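Local coordinates for putative cell adhesion protein (Bacteroides eggerthii, PDB 4GPV) that probably serves as a FimA-like structural or adhesive subunit of a distinct type of pilus, at residues I160-K165 against L263-T268; D180-L185 against A227-V232; E206-F211 against G221-T226; N212-A217 against T317-E322. All coordinates share one frame; numbering follows the deposited sequence.

Overall arrangement
After the strands of the N-terminal part, the chain enters strand 146-169, whose residues 160-165 later meet 263-268 of strand 262-271; contact 1 thus closes a loop of 97 residues and packs two sheets face to face. Within that loop contact 2 closes a shorter one, setting 229-231 beside strand 176-193, and within contact 2 in turn contact 3 closes the tightest, pairing 207-209 with 222-224. Contact 4 crosses all three: its first segment, 212-217, lies in the loop joining the two strands of contact 3 and meets 317-322, which precedes the last strand, 329-343. Contacts 1 and 2 touch, with centres about 8 Å apart.

Contact 1 (I160-K165 against L263-T268); sequences IQLIVK and LAIKST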
loop_
_atom_site.group_PDB
_atom_site.type_symbol
_atom_site.label_atom_id
_atom_site.label_comp_id
_atom_site.label_asym_id
_atom_site.label_seq_id
_atom_site.Cartn_x
_atom_site.Cartn_y
_atom_site.Cartn_z
ATOM N N ILE A 160 2.474 3.095 5.391
ATOM C CA ILE A 160 2.276 3.214 6.852
ATOM C C ILE A 160 3.648 3.382 7.489
ATOM O O ILE A 160 4.478 2.501 7.320
ATOM C CB ILE A 160 1.521 1.978 7.423
ATOM C CG1 ILE A 160 0.115 1.842 6.783
ATOM C CG2 ILE A 160 1.410 2.075 8.983
ATOM C CD1 ILE A 160 -0.542 0.478 7.059
ATOM N N GLN A 161 3.872 4.473 8.252
ATOM C CA GLN A 161 5.145 4.710 8.940
ATOM C C GLN A 161 4.930 4.579 10.431
ATOM O O GLN A 161 3.899 5.029 10.927
ATOM C CB GLN A 161 5.676 6.132 8.648
ATOM C CG GLN A 161 6.303 6.251 7.269
ATOM C CD GLN A 161 6.643 7.683 6.941
ATOM O OE1 GLN A 161 5.774 8.499 6.622
ATOM N NE2 GLN A 161 7.913 8.010 7.029
ATOM N N LEU A 162 5.933 4.051 11.158
ATOM C CA LEU A 162 5.841 3.902 12.603
ATOM C C LEU A 162 6.908 4.724 13.307
ATOM O O LEU A 162 8.095 4.619 12.976
ATOM C CB LEU A 162 5.973 2.404 12.985
ATOM C CG LEU A 162 6.066 2.084 14.465
ATOM C CD1 LEU A 162 4.778 2.499 15.202
ATOM C CD2 LEU A 162 6.385 0.602 14.693
ATOM N N ILE A 163 6.467 5.545 14.280
ATOM C CA ILE A 163 7.316 6.323 15.200
ATOM C C ILE A 163 7.085 5.753 16.608
ATOM O O ILE A 163 5.946 5.785 17.084
ATOM C CB ILE A 163 7.014 7.851 15.123
ATOM C CG1 ILE A 163 7.337 8.417 13.729
ATOM C CG2 ILE A 163 7.757 8.641 16.212
ATOM C CD1 ILE A 163 6.785 9.797 13.503
ATOM N N VAL A 164 8.147 5.267 17.281
ATOM C CA VAL A 164 8.030 4.707 18.608
ATOM C C VAL A 164 8.680 5.652 19.611
ATOM O O VAL A 164 9.815 6.073 19.401
ATOM C CB VAL A 164 8.661 3.299 18.675
ATOM C CG1 VAL A 164 8.568 2.719 20.097
ATOM C CG2 VAL A 164 7.999 2.367 17.660
ATOM N N LYS A 165 7.930 6.047 20.633
ATOM C CA LYS A 165 8.449 6.846 21.761
ATOM C C LYS A 165 8.369 5.938 22.956
ATOM O O LYS A 165 7.273 5.685 23.462
ATOM C CB LYS A 165 7.664 8.153 21.940
ATOM C CG LYS A 165 7.876 9.073 20.755
ATOM C CD LYS A 165 7.002 10.290 20.788
ATOM C CE LYS A 165 7.198 11.073 19.520
ATOM N NZ LYS A 165 6.639 12.449 19.622
ATOM N N LEU A 263 -1.329 -2.456 12.773
ATOM C CA LEU A 263 0.116 -2.224 12.921
ATOM C C LEU A 263 0.460 -2.486 14.374
ATOM O O LEU A 263 -0.258 -2.020 15.244
ATOM C CB LEU A 263 0.525 -0.788 12.514
ATOM C CG LEU A 263 2.019 -0.434 12.746
ATOM C CD1 LEU A 263 2.942 -1.207 11.791
ATOM C CD2 LEU A 263 2.224 1.062 12.617
ATOM N N ALA A 264 1.523 -3.276 14.657
ATOM C CA ALA A 264 1.862 -3.513 16.049
ATOM C C ALA A 264 3.350 -3.672 16.277
ATOM O O ALA A 264 4.109 -4.037 15.367
ATOM C CB ALA A 264 1.175 -4.797 16.539
ATOM N N ILE A 265 3.743 -3.430 17.519
ATOM C CA ILE A 265 5.030 -3.857 18.030
ATOM C C ILE A 265 4.750 -5.219 18.637
ATOM O O ILE A 265 3.866 -5.312 19.482
ATOM C CB ILE A 265 5.676 -2.894 19.033
ATOM C CG1 ILE A 265 5.946 -1.526 18.391
ATOM C CG2 ILE A 265 6.977 -3.538 19.625
ATOM C CD1 ILE A 265 6.160 -0.418 19.417
ATOM N N LYS A 266 5.459 -6.273 18.198
ATOM C CA LYS A 266 5.300 -7.616 18.769
ATOM C C LYS A 266 6.489 -7.836 19.694
ATOM O O LYS A 266 7.627 -7.601 19.283
ATOM C CB LYS A 266 5.243 -8.676 17.645
ATOM C CG LYS A 266 5.023 -10.085 18.183
ATOM C CD LYS A 266 6.325 -10.844 18.349
ATOM C CE LYS A 266 6.162 -11.974 19.339
ATOM N NZ LYS A 266 7.433 -12.739 19.481
ATOM N N SER A 267 6.231 -8.267 20.939
ATOM C CA SER A 267 7.297 -8.461 21.899
ATOM C C SER A 267 7.116 -9.781 22.609
ATOM O O SER A 267 6.096 -10.457 22.407
ATOM C CB SER A 267 7.290 -7.308 22.902
ATOM O OG SER A 267 7.300 -6.064 22.222
ATOM N N THR A 268 8.113 -10.167 23.395
ATOM C CA THR A 268 8.047 -11.380 24.220
ATOM C C THR A 268 8.124 -10.964 25.687
ATOM O O THR A 268 9.086 -10.298 26.104
ATOM C CB THR A 268 9.137 -12.386 23.866
ATOM O OG1 THR A 268 8.974 -12.763 22.492
ATOM C CG2 THR A 268 9.053 -13.642 24.727
#
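Leu263 places its CD2 methyl between two residues of the facing strand, 3.9 Å from CG2 of Ile160 and 3.9 Å from CD1 of Leu162. Its side chain runs past that of Ile160 in the opposite sense, whereas it meets Leu162 obliquely. With CG anti to the backbone N (chi1 176°), Leu263 carries its branch out to this pair. One step along, Val164 and Ile265 meet tip to tip: the CD1 end of the isoleucine lies 3.8 Å from CG2 of Val164 and also touches CG1, so it sits against both methyls of the valine fork. A longer approach, 4.3 Å from Leu162 CD2 to Ile265 CG1, joins the two groups. The strand segments come no closer than 9.2 Å between axes and run 43° apart, which is sheet-to-sheet packing through side chains in a beta sandwich, in keeping with the transthyretin-like clan of this domain. Around this layer, strand 247-251 adds Phe249 against Leu263 and Thr251 against Ile160, while Phe237 lies on Val164. Farther along 263-268 the polar residues turn to their own sheet: Lys266 forms a salt bridge with Asp181, and Ser267 bonds to Asp180. Between the two segments the buried contact is wholly aliphatic, made of methyl and methylene groups alone; its hold therefore comes from dispersion and the exclusion of water, and depends on how the branches fit.

Contact 2 (D180-L185 against A227-V232); sequences DDAAVL and ALSDAV
Val232 and Asp181 begin a ladder of four backbone hydrogen bonds: Val232 N gives to Asp181 O at 2.9 Å. Ala183 and Asp230 exchange a reciprocal pair, in which Asp230 N to Ala183 O is nearly straight (174°), and Leu185 N gives to Leu228 O at 3.0 Å. CA-H...O contacts fill the intervals, among them Ala182 CA to Asp230 O at 3.2 Å. This is a short antiparallel edge pairing, with strand 229-231 laid along strand 176-193; on the other side of the latter, opposite Lys266, Asp181 and Ala182 form a classic beta bulge. Among carbon contacts, Val232 makes two: CG1 rests 3.9 Å from Asp180 CB, and CG2, anti to its carbonyl carbon, lies 3.7 Å from Ala182 CA. Replacing this valine by glycine would probably open a gap over Asp180 and Ala182 and leave the end of the ladder freer to move. Leu185 CB and Leu228 CD2 pack more loosely at the other end. Ser229 OG sits 3.4 Å from Ala182 CB and also touches Val184 CG1. Among polar links, water 1 donates to both Asp180 O and Val232 O, bridging the strands beyond the last direct bond, while the carboxylate of Asp230 turns to Asn247 and a bound Tris molecule, probably from the crystallisation liquor.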
loop_
_atom_site.group_PDB
_atom_site.type_symbol
_atom_site.label_atom_id
_atom_site.label_comp_id
_atom_site.label_asym_id
_atom_site.label_seq_id
_atom_site.Cartn_x
_atom_site.Cartn_y
_atom_site.Cartn_z
ATOM N N ASP A 180 11.446 -6.579 22.920
ATOM C CA ASP A 180 10.697 -6.290 21.708
ATOM C C ASP A 180 11.292 -7.090 20.563
ATOM O O ASP A 180 12.527 -7.125 20.424
ATOM C CB ASP A 180 10.736 -4.790 21.393
ATOM C CG ASP A 180 10.117 -3.920 22.465
ATOM O OD1 ASP A 180 9.140 -4.374 23.120
ATOM O OD2 ASP A 180 10.645 -2.820 22.703
ATOM N N ASP A 181 10.434 -7.727 19.721
ATOM C CA ASP A 181 10.961 -8.577 18.658
ATOM C C ASP A 181 10.830 -7.952 17.275
ATOM O O ASP A 181 11.769 -8.032 16.476
ATOM C CB ASP A 181 10.284 -9.960 18.688
ATOM C CG ASP A 181 10.322 -10.623 20.052
ATOM O OD1 ASP A 181 11.422 -10.703 20.654
ATOM O OD2 ASP A 181 9.256 -11.038 20.534
ATOM N N ALA A 182 9.672 -7.373 16.959
ATOM C CA ALA A 182 9.478 -6.838 15.619
ATOM C C ALA A 182 8.355 -5.822 15.527
ATOM O O ALA A 182 7.455 -5.798 16.369
ATOM C CB ALA A 182 9.153 -7.995 14.669
ATOM N N ALA A 183 8.421 -4.972 14.502
ATOM C CA ALA A 183 7.307 -4.134 14.098
ATOM C C ALA A 183 6.620 -4.950 13.009
ATOM O O ALA A 183 7.281 -5.390 12.047
ATOM C CB ALA A 183 7.789 -2.777 13.566
ATOM N N VAL A 184 5.338 -5.247 13.198
ATOM C CA VAL A 184 4.628 -6.150 12.276
ATOM C C VAL A 184 3.361 -5.508 11.697
ATOM O O VAL A 184 2.750 -4.673 12.336
ATOM C CB VAL A 184 4.281 -7.517 12.959
ATOM C CG1 VAL A 184 5.535 -8.297 13.386
ATOM C CG2 VAL A 184 3.310 -7.339 14.138
ATOM N N LEU A 185 3.002 -5.906 10.480
ATOM C CA LEU A 185 1.761 -5.486 9.869
ATOM C C LEU A 185 0.911 -6.717 9.789
ATOM O O LEU A 185 1.324 -7.708 9.198
ATOM C CB LEU A 185 1.943 -4.810 8.486
ATOM C CG LEU A 185 0.708 -4.037 7.987
ATOM C CD1 LEU A 185 0.396 -2.802 8.906
ATOM C CD2 LEU A 185 0.922 -3.564 6.527
ATOM N N ALA A 227 7.918 -10.292 4.746
ATOM C CA ALA A 227 8.081 -8.877 4.366
ATOM C C ALA A 227 7.288 -7.955 5.302
ATOM O O ALA A 227 7.474 -6.739 5.265
ATOM C CB ALA A 227 7.614 -8.665 2.941
ATOM N N LEU A 228 6.370 -8.525 6.098
ATOM C CA LEU A 228 5.516 -7.726 6.999
ATOM C C LEU A 228 5.974 -7.819 8.465
ATOM O O LEU A 228 5.209 -7.550 9.386
ATOM C CB LEU A 228 4.048 -8.109 6.846
ATOM C CG LEU A 228 3.448 -7.865 5.468
ATOM C CD1 LEU A 228 2.012 -8.306 5.426
ATOM C CD2 LEU A 228 3.651 -6.397 4.984
ATOM N N SER A 229 7.262 -8.122 8.667
ATOM C CA SER A 229 7.863 -8.161 9.993
ATOM C C SER A 229 9.260 -7.568 9.910
ATOM O O SER A 229 10.099 -8.118 9.212
ATOM C CB SER A 229 7.901 -9.597 10.526
ATOM O OG SER A 229 8.479 -9.633 11.821
ATOM N N ASP A 230 9.521 -6.465 10.624
ATOM C CA ASP A 230 10.845 -5.832 10.668
ATOM C C ASP A 230 11.416 -5.997 12.062
ATOM O O ASP A 230 10.840 -5.461 13.021
ATOM C CB ASP A 230 10.754 -4.356 10.273
ATOM C CG ASP A 230 10.554 -4.160 8.776
ATOM O OD1 ASP A 230 11.177 -4.914 7.991
ATOM O OD2 ASP A 230 9.916 -3.144 8.387
ATOM N N ALA A 231 12.525 -6.748 12.174
ATOM C CA ALA A 231 13.126 -7.046 13.481
ATOM C C ALA A 231 13.574 -5.807 14.234
ATOM O O ALA A 231 14.077 -4.839 13.642
ATOM C CB ALA A 231 14.316 -8.013 13.325
ATOM N N VAL A 232 13.392 -5.865 15.561
ATOM C CA VAL A 232 13.812 -4.813 16.492
ATOM C C VAL A 232 15.093 -5.271 17.214
ATOM O O VAL A 232 15.159 -6.378 17.760
ATOM C CB VAL A 232 12.667 -4.469 17.487
ATOM C CG1 VAL A 232 13.125 -3.517 18.591
ATOM C CG2 VAL A 232 11.462 -3.902 16.751
HETATM O O HOH W 1 15.099 -6.594 20.691
#

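Contact 3 (E206-F211 against G221-T226); sequences EFYTGF and GVTTST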
loop_
_atom_site.group_PDB
_atom_site.type_symbol
_atom_site.label_atom_id
_atom_site.label_comp_id
_atom_site.label_asym_id
_atom_site.label_seq_id
_atom_site.Cartn_x
_atom_site.Cartn_y
_atom_site.Cartn_z
ATOM N N GLU A 206 -8.894 -11.465 1.234
ATOM C CA GLU A 206 -7.621 -12.172 1.333
ATOM C C GLU A 206 -6.559 -11.213 1.846
ATOM O O GLU A 206 -6.571 -10.036 1.519
ATOM C CB GLU A 206 -7.174 -12.804 0.013
ATOM C CG GLU A 206 -8.012 -13.988 -0.415
ATOM C CD GLU A 206 -7.488 -14.576 -1.712
ATOM O OE1 GLU A 206 -7.578 -13.893 -2.758
ATOM O OE2 GLU A 206 -6.904 -15.681 -1.666
ATOM N N PHE A 207 -5.662 -11.724 2.666
ATOM C CA PHE A 207 -4.678 -10.889 3.346
ATOM C C PHE A 207 -3.324 -11.549 3.466
ATOM O O PHE A 207 -3.227 -12.773 3.496
ATOM C CB PHE A 207 -5.173 -10.651 4.806
ATOM C CG PHE A 207 -6.571 -10.088 4.909
ATOM C CD1 PHE A 207 -6.791 -8.725 4.779
ATOM C CD2 PHE A 207 -7.679 -10.931 4.933
ATOM C CE1 PHE A 207 -8.087 -8.209 4.751
ATOM C CE2 PHE A 207 -8.977 -10.411 4.895
ATOM C CZ PHE A 207 -9.166 -9.050 4.839
ATOM N N TYR A 208 -2.317 -10.731 3.747
ATOM C CA TYR A 208 -1.015 -11.217 4.189
ATOM C C TYR A 208 -0.848 -10.797 5.651
ATOM O O TYR A 208 -1.408 -9.768 6.050
ATOM C CB TYR A 208 0.122 -10.638 3.346
ATOM C CG TYR A 208 0.073 -11.060 1.897
ATOM C CD1 TYR A 208 0.555 -12.309 1.498
ATOM C CD2 TYR A 208 -0.414 -10.201 0.922
ATOM C CE1 TYR A 208 0.546 -12.686 0.153
ATOM C CE2 TYR A 208 -0.479 -10.585 -0.413
ATOM C CZ TYR A 208 0.006 -11.826 -0.792
ATOM O OH TYR A 208 0.020 -12.128 -2.129
ATOM N N THR A 209 -0.037 -11.512 6.430
ATOM C CA THR A 209 0.175 -11.106 7.809
ATOM C C THR A 209 1.653 -11.376 8.212
ATOM O O THR A 209 2.267 -12.360 7.773
ATOM C CB THR A 209 -0.879 -11.753 8.752
ATOM O OG1 THR A 209 -0.944 -10.989 9.942
ATOM C CG2 THR A 209 -0.565 -13.200 9.104
ATOM N N GLY A 210 2.216 -10.468 8.985
ATOM C CA GLY A 210 3.612 -10.595 9.415
ATOM C C GLY A 210 3.855 -11.530 10.575
ATOM O O GLY A 210 4.995 -11.943 10.824
ATOM N N PHE A 211 2.788 -11.865 11.328
ATOM C CA PHE A 211 2.895 -12.736 12.491
ATOM C C PHE A 211 1.536 -13.344 12.767
ATOM O O PHE A 211 0.553 -12.615 12.766
ATOM C CB PHE A 211 3.384 -11.908 13.719
ATOM C CG PHE A 211 3.681 -12.729 14.949
ATOM C CD1 PHE A 211 4.904 -13.385 15.092
ATOM C CD2 PHE A 211 2.721 -12.899 15.938
ATOM C CE1 PHE A 211 5.176 -14.150 16.232
ATOM C CE2 PHE A 211 2.987 -13.681 17.071
ATOM C CZ PHE A 211 4.217 -14.298 17.210
ATOM N N GLY A 221 -8.455 -16.906 4.585
ATOM C CA GLY A 221 -7.782 -16.332 3.422
ATOM C C GLY A 221 -6.550 -15.528 3.795
ATOM O O GLY A 221 -6.229 -14.525 3.154
ATOM N N VAL A 222 -5.828 -15.979 4.837
ATOM C CA VAL A 222 -4.634 -15.278 5.332
ATOM C C VAL A 222 -3.375 -16.079 4.995
ATOM O O VAL A 222 -3.324 -17.282 5.242
ATOM C CB VAL A 222 -4.729 -14.986 6.852
ATOM C CG1 VAL A 222 -3.459 -14.319 7.384
ATOM C CG2 VAL A 222 -5.954 -14.124 7.177
ATOM N N THR A 223 -2.342 -15.387 4.488
ATOM C CA THR A 223 -1.032 -15.959 4.174
ATOM C C THR A 223 0.042 -15.211 4.960
ATOM O O THR A 223 0.012 -13.977 5.005
ATOM C CB THR A 223 -0.771 -15.896 2.652
ATOM O OG1 THR A 223 -1.803 -16.639 1.989
ATOM C CG2 THR A 223 0.599 -16.480 2.258
ATOM N N THR A 224 0.995 -15.929 5.577
ATOM C CA THR A 224 2.076 -15.240 6.293
ATOM C C THR A 224 3.090 -14.697 5.278
ATOM O O THR A 224 3.302 -15.287 4.208
ATOM C CB THR A 224 2.772 -16.135 7.323
ATOM O OG1 THR A 224 3.388 -17.251 6.668
ATOM C CG2 THR A 224 1.839 -16.583 8.421
ATOM N N SER A 225 3.681 -13.558 5.619
ATOM C CA SER A 225 4.702 -12.910 4.809
ATOM C C SER A 225 5.776 -12.351 5.708
ATOM O O SER A 225 5.496 -11.486 6.549
ATOM C CB SER A 225 4.110 -11.788 3.963
ATOM O OG SER A 225 5.178 -11.164 3.273
ATOM N N THR A 226 7.035 -12.765 5.470
ATOM C CA THR A 226 8.153 -12.231 6.255
ATOM C C THR A 226 8.407 -10.769 5.892
ATOM O O THR A 226 9.025 -10.071 6.683
ATOM C CB THR A 226 9.429 -13.063 6.064
ATOM O OG1 THR A 226 9.763 -13.041 4.685
ATOM C CG2 THR A 226 9.295 -14.487 6.578
HETATM O O HOH W 2 -3.738 -14.872 1.196
#
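A parallel two-strand pairing, 207-209 with 222-224, joins Phe207 to Val222, Tyr208 to Thr223 and Thr209 to Thr224 in register. Its backbone bonds run in the alternating pattern of parallel strands: Phe207 N gives to Gly221 O at 2.9 Å, Thr223 N to Phe207 O, Thr209 N to Thr223 O and Ser225 N to Thr209 O. Thr209 N to Thr223 O, at 2.8 Å, is the most bent of the four, with 140° at the hydrogen. On the face carrying Phe207 and Thr209, Thr209 CG2 packs against Val222 CG1 at 3.5 Å. Two torsions bring these methyls together: the threonine CG2 stands between its backbone N and carbonyl carbon, and CG1 of Val222 lies anti to the backbone N (chi1 177°). Val222 CG2 approaches CD2 of the Phe207 ring more loosely, at 4.3 Å. On the other face Tyr208 and Thr223 lie side by side, pointing the same way, with CD1 of the tyrosine 4.0 Å from Thr223 CB; Tyr208 CB also reaches Ser225 CB. Water 2 donates to Phe207 O and hydrogen-bonds to Thr223 OG1 at 2.7 Å, adding a bridge along this side. Strand 207-209 is also paired antiparallel with strand 176-193, through Tyr208 with Ala188, so 222-224 extends that sheet; Ser225 is tied through OG to Asp121 O, and Met117 of the same loop lies on Tyr208.

Contact 4 (N212-A217 against T317-E322); sequences NQYTGA and TTDPEE
Tyr214 and Glu321 form the tight side of this loop-to-loop contact, where the phenol OH donates to Glu321 OE2 at 2.6 Å. The carboxylate oxygen receives it on its anti lone pair, at the edge of the ring, and the ring and carboxylate planes stand 89° apart. Pro320 lies over one ring face, its CG 3.8 Å from the centroid in a CH-pi contact and its CD 3.7 Å from Tyr214 CD2. Ala217 CB covers the opposite face toward the rim, so the ring is held between the proline and its own type II turn, Tyr214 to Ala217. The torsion that puts CG between the backbone N and carbonyl carbon (chi1 58°) directs the ring across to the other loop. Exchanging this tyrosine for alanine would probably uncover the side of Pro320 that the ring packs on and leave Glu321 OE2 without its phenol donor. The other side is watery: water 4 donates to Thr215 O and to Thr318 O, 2.7 Å away, spanning the loops where direct contact is lacking. Loop 317-322 is braced internally, Asp319 OD1 accepting from Glu321 N at 3.0 Å in an Asx turn that helps place the glutamate. Because OE2 also accepts from Phe218 N, two donors converge on one oxygen, which is likely to stabilise the negative charge of Glu321 and to fix the tilt of its carboxylate.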
loop_
_atom_site.group_PDB
_atom_site.type_symbol
_atom_site.label_atom_id
_atom_site.label_comp_id
_atom_site.label_asym_id
_atom_site.label_seq_id
_atom_site.Cartn_x
_atom_site.Cartn_y
_atom_site.Cartn_z
ATOM N N ASN A 212 1.461 -14.654 13.059
ATOM C CA ASN A 212 0.149 -15.237 13.343
ATOM C C ASN A 212 0.200 -16.250 14.491
ATOM O O ASN A 212 -0.746 -17.026 14.637
ATOM C CB ASN A 212 -0.411 -15.910 12.075
ATOM C CG ASN A 212 0.318 -17.169 11.629
ATOM O OD1 ASN A 212 1.378 -17.542 12.139
ATOM N ND2 ASN A 212 -0.256 -17.882 10.679
ATOM N N GLN A 213 1.301 -16.272 15.271
ATOM C CA GLN A 213 1.485 -17.253 16.364
ATOM C C GLN A 213 0.991 -16.684 17.704
ATOM O O GLN A 213 1.751 -16.509 18.664
ATOM C CB GLN A 213 2.939 -17.741 16.407
ATOM C CG GLN A 213 3.276 -18.645 15.193
ATOM C CD GLN A 213 4.738 -19.034 15.123
ATOM O OE1 GLN A 213 5.283 -19.692 16.013
ATOM N NE2 GLN A 213 5.412 -18.631 14.060
ATOM N N TYR A 214 -0.303 -16.353 17.735
ATOM C CA TYR A 214 -1.025 -15.844 18.902
ATOM C C TYR A 214 -2.400 -16.506 18.899
ATOM O O TYR A 214 -2.900 -16.868 17.829
ATOM C CB TYR A 214 -1.094 -14.299 18.961
ATOM C CG TYR A 214 -1.736 -13.608 17.777
ATOM C CD1 TYR A 214 -0.976 -13.224 16.669
ATOM C CD2 TYR A 214 -3.091 -13.278 17.785
ATOM C CE1 TYR A 214 -1.572 -12.600 15.558
ATOM C CE2 TYR A 214 -3.700 -12.676 16.676
ATOM C CZ TYR A 214 -2.932 -12.320 15.573
ATOM O OH TYR A 214 -3.531 -11.708 14.494
ATOM N N THR A 215 -2.998 -16.701 20.091
ATOM C CA THR A 215 -4.293 -17.374 20.238
ATOM C C THR A 215 -5.410 -16.634 19.478
ATOM O O THR A 215 -5.509 -15.406 19.569
ATOM C CB THR A 215 -4.638 -17.507 21.735
ATOM O OG1 THR A 215 -3.470 -17.907 22.457
ATOM C CG2 THR A 215 -5.788 -18.469 21.992
ATOM N N GLY A 216 -6.226 -17.408 18.766
ATOM C CA GLY A 216 -7.400 -16.996 18.010
ATOM C C GLY A 216 -7.173 -16.076 16.836
ATOM O O GLY A 216 -8.093 -15.356 16.435
ATOM N N ALA A 217 -5.979 -16.139 16.246
ATOM C CA ALA A 217 -5.635 -15.311 15.099
ATOM C C ALA A 217 -6.597 -15.572 13.937
ATOM O O ALA A 217 -6.942 -16.721 13.646
ATOM C CB ALA A 217 -4.204 -15.585 14.665
ATOM N N THR A 317 -0.866 -6.033 25.204
ATOM C CA THR A 317 -2.010 -6.939 25.135
ATOM C C THR A 317 -1.640 -8.278 24.518
ATOM O O THR A 317 -0.756 -8.356 23.671
ATOM C CB THR A 317 -3.192 -6.314 24.350
ATOM O OG1 THR A 317 -4.313 -7.195 24.468
ATOM C CG2 THR A 317 -2.888 -6.093 22.855
ATOM N N THR A 318 -2.358 -9.331 24.925
ATOM C CA THR A 318 -2.174 -10.677 24.379
ATOM C C THR A 318 -2.924 -10.828 23.051
ATOM O O THR A 318 -2.593 -11.728 22.283
ATOM C CB THR A 318 -2.672 -11.748 25.373
ATOM O OG1 THR A 318 -4.079 -11.605 25.505
ATOM C CG2 THR A 318 -2.012 -11.641 26.744
ATOM N N ASP A 319 -3.965 -9.994 22.800
ATOM C CA ASP A 319 -4.769 -10.111 21.571
ATOM C C ASP A 319 -4.708 -8.821 20.777
ATOM O O ASP A 319 -5.400 -7.863 21.106
ATOM C CB ASP A 319 -6.238 -10.487 21.869
ATOM C CG ASP A 319 -7.046 -10.884 20.633
ATOM O OD1 ASP A 319 -6.514 -10.782 19.510
ATOM O OD2 ASP A 319 -8.201 -11.316 20.794
ATOM N N PRO A 320 -3.915 -8.802 19.697
ATOM C CA PRO A 320 -3.796 -7.566 18.913
ATOM C C PRO A 320 -5.033 -7.275 18.076
ATOM O O PRO A 320 -5.144 -6.172 17.569
ATOM C CB PRO A 320 -2.588 -7.832 18.022
ATOM C CG PRO A 320 -2.593 -9.311 17.823
ATOM C CD PRO A 320 -3.078 -9.883 19.139
ATOM N N GLU A 321 -5.939 -8.253 17.918
ATOM C CA GLU A 321 -7.148 -8.060 17.094
ATOM C C GLU A 321 -8.298 -7.380 17.856
ATOM O O GLU A 321 -9.302 -7.022 17.235
ATOM C CB GLU A 321 -7.631 -9.384 16.521
ATOM C CG GLU A 321 -6.640 -10.015 15.559
ATOM C CD GLU A 321 -7.027 -11.374 15.007
ATOM O OE1 GLU A 321 -8.210 -11.770 15.119
ATOM O OE2 GLU A 321 -6.137 -12.045 14.446
ATOM N N GLU A 322 -8.150 -7.208 19.178
ATOM C CA GLU A 322 -9.147 -6.539 20.023
ATOM C C GLU A 322 -8.619 -5.154 20.417
ATOM O O GLU A 322 -7.454 -5.047 20.801
ATOM C CB GLU A 322 -9.492 -7.369 21.266
ATOM C CG GLU A 322 -10.229 -8.676 21.007
ATOM C CD GLU A 322 -11.538 -8.622 20.240
ATOM O OE1 GLU A 322 -12.374 -7.734 20.526
ATOM O OE2 GLU A 322 -11.736 -9.499 19.368
HETATM O O HOH W 3 -6.799 -13.120 18.132
HETATM O O HOH W 4 -4.427 -13.624 21.699
#